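Local coordinates for nickel ABC transporter (Nickel-binding protein) (Bacillus halodurans, PDB 3T66), which probably serves as the solute-binding component of an ABC transporter, perhaps for nickel or peptides, at residues Asp393-Thr405 with Pro416-Thr428. Sequence-based numbering, arbitrary orientation.
Sequences DAGYYLNATYHPT and PELTGIIDELNRT
Two helices, 395-402 and 416-426, form a roughly antiparallel helical hairpin in this family 5 solute-binding protein, joined by a connection without helix or strand and crossing at -144°, with the axes of these short helices 10.3 Å apart. I422 of the second helix packs against L398, N399 and Y402 of the first: its CD1 lies 3.6 Å from Y402 CB, while CG2 turns to N399. A branched isoleucine suits this place because its two arms serve different neighbours. L418 CD2 meets the same Y402 CB at 3.9 Å, and one turn beyond I422, the side chain of L425 crosses that of L398 at about a right angle, CD2 against CD1. G395, with no side chain, brings its CA within 4.2 Å of L425 CD2. Helix 431-447 also packs on L398, through T438 and I445.

The polar link lies on the partly exposed side. With CG anti to the backbone N (chi1 -161°), N399 offers OD1 to N426 ND2 at 2.6 Å; the donor stands above the carbonyl plane, and the two amides are turned 60° apart. Replacing N399 with alanine is likely to leave N426 ND2 without this acceptor and I422 CG2 less covered. At the hairpin's connected end, T419 CG2 approaches the H403 ring, whose NE2 is 3.9 Å away, while T419 OG1 bonds to the D415 carbonyl and H403 ND1 accepts from T405 N at 2.7 Å in the ring plane.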
# COMPACT_ATOMS: atom_id res chain seq x y z
N ASP A 393 6.59 -5.71 -3.56
CA ASP A 393 6.47 -6.89 -4.42
C ASP A 393 5.05 -6.93 -5.02
O ASP A 393 4.07 -6.58 -4.33
CB ASP A 393 6.78 -8.18 -3.64
CG ASP A 393 7.01 -9.40 -4.57
OD1 ASP A 393 8.17 -9.61 -5.02
OD2 ASP A 393 6.04 -10.14 -4.88
N ALA A 394 4.94 -7.32 -6.29
CA ALA A 394 3.67 -7.29 -6.93
C ALA A 394 3.19 -8.65 -7.25
O ALA A 394 2.12 -8.78 -7.84
CB ALA A 394 3.73 -6.50 -8.16
N GLY A 395 3.95 -9.68 -6.86
CA GLY A 395 3.59 -11.09 -7.16
C GLY A 395 2.22 -11.59 -6.67
O GLY A 395 1.53 -12.29 -7.41
N TYR A 396 1.85 -11.23 -5.44
CA TYR A 396 0.54 -11.58 -4.93
C TYR A 396 -0.52 -10.87 -5.75
O TYR A 396 -1.47 -11.50 -6.19
CB TYR A 396 0.33 -11.29 -3.44
CG TYR A 396 -1.11 -11.60 -3.04
CD1 TYR A 396 -1.50 -12.89 -2.61
CD2 TYR A 396 -2.12 -10.61 -3.19
CE1 TYR A 396 -2.83 -13.17 -2.30
CE2 TYR A 396 -3.44 -10.87 -2.89
CZ TYR A 396 -3.79 -12.15 -2.44
OH TYR A 396 -5.12 -12.35 -2.16
N TYR A 397 -0.38 -9.58 -5.96
CA TYR A 397 -1.45 -8.86 -6.66
C TYR A 397 -1.72 -9.46 -8.03
O TYR A 397 -2.88 -9.70 -8.44
CB TYR A 397 -1.05 -7.42 -6.83
CG TYR A 397 -1.84 -6.72 -7.86
CD1 TYR A 397 -3.18 -6.42 -7.65
CD2 TYR A 397 -1.25 -6.33 -9.08
CE1 TYR A 397 -3.94 -5.72 -8.59
CE2 TYR A 397 -1.99 -5.64 -10.06
CZ TYR A 397 -3.35 -5.32 -9.81
OH TYR A 397 -4.11 -4.63 -10.75
N LEU A 398 -0.63 -9.69 -8.76
CA LEU A 398 -0.75 -10.00 -10.15
C LEU A 398 -1.35 -11.34 -10.22
O LEU A 398 -2.34 -11.55 -10.89
CB LEU A 398 0.60 -10.01 -10.82
CG LEU A 398 1.12 -8.63 -11.15
CD1 LEU A 398 2.57 -8.76 -11.56
CD2 LEU A 398 0.31 -7.99 -12.22
N ASN A 399 -0.75 -12.28 -9.51
CA ASN A 399 -1.30 -13.59 -9.51
C ASN A 399 -2.79 -13.57 -9.13
O ASN A 399 -3.64 -14.15 -9.83
CB ASN A 399 -0.51 -14.51 -8.61
CG ASN A 399 -0.78 -15.95 -8.94
OD1 ASN A 399 -0.12 -16.54 -9.81
ND2 ASN A 399 -1.77 -16.52 -8.26
N ALA A 400 -3.11 -12.86 -8.05
CA ALA A 400 -4.46 -12.85 -7.56
C ALA A 400 -5.43 -12.29 -8.60
O ALA A 400 -6.56 -12.78 -8.74
CB ALA A 400 -4.55 -12.08 -6.29
N THR A 401 -5.02 -11.30 -9.36
CA THR A 401 -6.00 -10.60 -10.18
C THR A 401 -6.05 -11.04 -11.67
O THR A 401 -7.03 -10.77 -12.41
CB THR A 401 -5.78 -9.10 -10.04
OG1 THR A 401 -5.65 -8.80 -8.63
CG2 THR A 401 -6.91 -8.32 -10.61
N TYR A 402 -5.01 -11.75 -12.09
CA TYR A 402 -4.79 -12.00 -13.50
C TYR A 402 -4.63 -13.45 -13.85
O TYR A 402 -4.99 -13.85 -14.94
CB TYR A 402 -3.58 -11.21 -13.95
CG TYR A 402 -3.80 -9.74 -13.87
CD1 TYR A 402 -4.67 -9.11 -14.76
CD2 TYR A 402 -3.17 -8.98 -12.89
CE1 TYR A 402 -4.90 -7.75 -14.71
CE2 TYR A 402 -3.38 -7.61 -12.81
CZ TYR A 402 -4.26 -7.00 -13.73
OH TYR A 402 -4.50 -5.64 -13.68
N HIS A 403 -4.07 -14.25 -12.95
CA HIS A 403 -3.90 -15.64 -13.29
C HIS A 403 -5.25 -16.36 -13.28
O HIS A 403 -6.06 -16.10 -12.41
CB HIS A 403 -2.93 -16.31 -12.35
CG HIS A 403 -2.65 -17.72 -12.72
ND1 HIS A 403 -3.59 -18.72 -12.60
CD2 HIS A 403 -1.54 -18.31 -13.22
CE1 HIS A 403 -3.08 -19.86 -13.01
NE2 HIS A 403 -1.83 -19.64 -13.39
N PRO A 404 -5.51 -17.24 -14.28
CA PRO A 404 -6.74 -18.07 -14.32
C PRO A 404 -7.19 -18.57 -12.94
O PRO A 404 -8.35 -18.50 -12.62
CB PRO A 404 -6.33 -19.26 -15.21
CG PRO A 404 -5.12 -18.78 -16.03
CD PRO A 404 -4.70 -17.42 -15.50
N THR A 405 -6.25 -19.06 -12.13
CA THR A 405 -6.52 -19.62 -10.81
C THR A 405 -6.70 -18.54 -9.73
O THR A 405 -7.04 -18.83 -8.60
CB THR A 405 -5.34 -20.57 -10.40
N PRO A 416 -3.20 -16.33 -22.08
CA PRO A 416 -2.09 -17.27 -21.90
C PRO A 416 -0.74 -16.59 -21.95
O PRO A 416 0.13 -16.96 -21.18
CB PRO A 416 -2.27 -18.26 -23.06
CG PRO A 416 -3.73 -18.09 -23.47
CD PRO A 416 -3.98 -16.63 -23.30
N GLU A 417 -0.56 -15.59 -22.79
CA GLU A 417 0.72 -14.87 -22.77
C GLU A 417 1.05 -14.33 -21.36
O GLU A 417 2.07 -14.70 -20.77
CB GLU A 417 0.79 -13.79 -23.87
CG GLU A 417 1.75 -12.64 -23.56
CD GLU A 417 2.22 -11.88 -24.80
OE1 GLU A 417 3.45 -11.67 -24.90
OE2 GLU A 417 1.39 -11.47 -25.67
N LEU A 418 0.16 -13.48 -20.83
CA LEU A 418 0.16 -13.08 -19.42
C LEU A 418 0.35 -14.22 -18.41
O LEU A 418 1.27 -14.19 -17.59
CB LEU A 418 -1.13 -12.32 -19.08
CG LEU A 418 -1.19 -11.61 -17.74
CD1 LEU A 418 0.03 -10.75 -17.50
CD2 LEU A 418 -2.41 -10.73 -17.69
N THR A 419 -0.52 -15.21 -18.45
CA THR A 419 -0.32 -16.35 -17.63
C THR A 419 1.09 -16.90 -17.76
O THR A 419 1.70 -17.38 -16.77
CB THR A 419 -1.33 -17.36 -17.96
OG1 THR A 419 -2.62 -16.73 -17.75
CG2 THR A 419 -1.15 -18.65 -17.09
N GLY A 420 1.64 -16.78 -18.97
CA GLY A 420 3.02 -17.18 -19.21
C GLY A 420 3.94 -16.51 -18.20
O GLY A 420 4.70 -17.15 -17.46
N ILE A 421 3.83 -15.19 -18.14
CA ILE A 421 4.76 -14.40 -17.38
C ILE A 421 4.55 -14.70 -15.92
O ILE A 421 5.50 -15.00 -15.20
CB ILE A 421 4.58 -12.92 -17.68
CG1 ILE A 421 4.70 -12.69 -19.19
CG2 ILE A 421 5.64 -12.14 -16.97
CD1 ILE A 421 4.33 -11.30 -19.65
N ILE A 422 3.29 -14.66 -15.50
CA ILE A 422 2.99 -14.83 -14.07
C ILE A 422 3.53 -16.16 -13.61
O ILE A 422 4.18 -16.23 -12.58
CB ILE A 422 1.49 -14.59 -13.71
CG1 ILE A 422 1.13 -13.13 -14.02
CG2 ILE A 422 1.22 -14.97 -12.24
CD1 ILE A 422 -0.35 -12.87 -14.28
N ASP A 423 3.33 -17.18 -14.43
CA ASP A 423 4.02 -18.45 -14.22
C ASP A 423 5.56 -18.36 -13.99
O ASP A 423 6.04 -18.86 -12.96
CB ASP A 423 3.69 -19.42 -15.35
CG ASP A 423 2.26 -19.92 -15.30
OD1 ASP A 423 1.56 -19.52 -14.34
OD2 ASP A 423 1.83 -20.70 -16.19
N GLU A 424 6.33 -17.76 -14.90
CA GLU A 424 7.78 -17.71 -14.63
C GLU A 424 7.95 -16.96 -13.34
O GLU A 424 8.67 -17.43 -12.45
CB GLU A 424 8.65 -17.06 -15.75
N LEU A 425 7.21 -15.84 -13.23
CA LEU A 425 7.33 -14.95 -12.06
C LEU A 425 7.14 -15.71 -10.78
O LEU A 425 7.92 -15.49 -9.88
CB LEU A 425 6.41 -13.74 -12.12
CG LEU A 425 6.52 -12.78 -10.91
CD1 LEU A 425 7.85 -12.11 -10.84
CD2 LEU A 425 5.43 -11.72 -10.86
N ASN A 426 6.15 -16.61 -10.69
CA ASN A 426 5.91 -17.40 -9.47
C ASN A 426 7.00 -18.48 -9.23
O ASN A 426 7.11 -19.04 -8.16
CB ASN A 426 4.51 -18.06 -9.43
CG ASN A 426 3.33 -17.07 -9.65
OD1 ASN A 426 3.41 -15.85 -9.39
ND2 ASN A 426 2.19 -17.62 -10.12
N ARG A 427 7.78 -18.78 -10.24
CA ARG A 427 8.86 -19.74 -10.10
C ARG A 427 10.19 -18.99 -10.03
O ARG A 427 11.24 -19.58 -10.34
CB ARG A 427 8.85 -20.72 -11.28
N THR A 428 10.18 -17.71 -9.63
CA THR A 428 11.42 -16.87 -9.66
C THR A 428 11.85 -16.20 -8.36
O THR A 428 11.19 -15.26 -7.88
CB THR A 428 11.35 -15.69 -10.67
OG1 THR A 428 10.86 -16.15 -11.93
CG2 THR A 428 12.72 -15.04 -10.82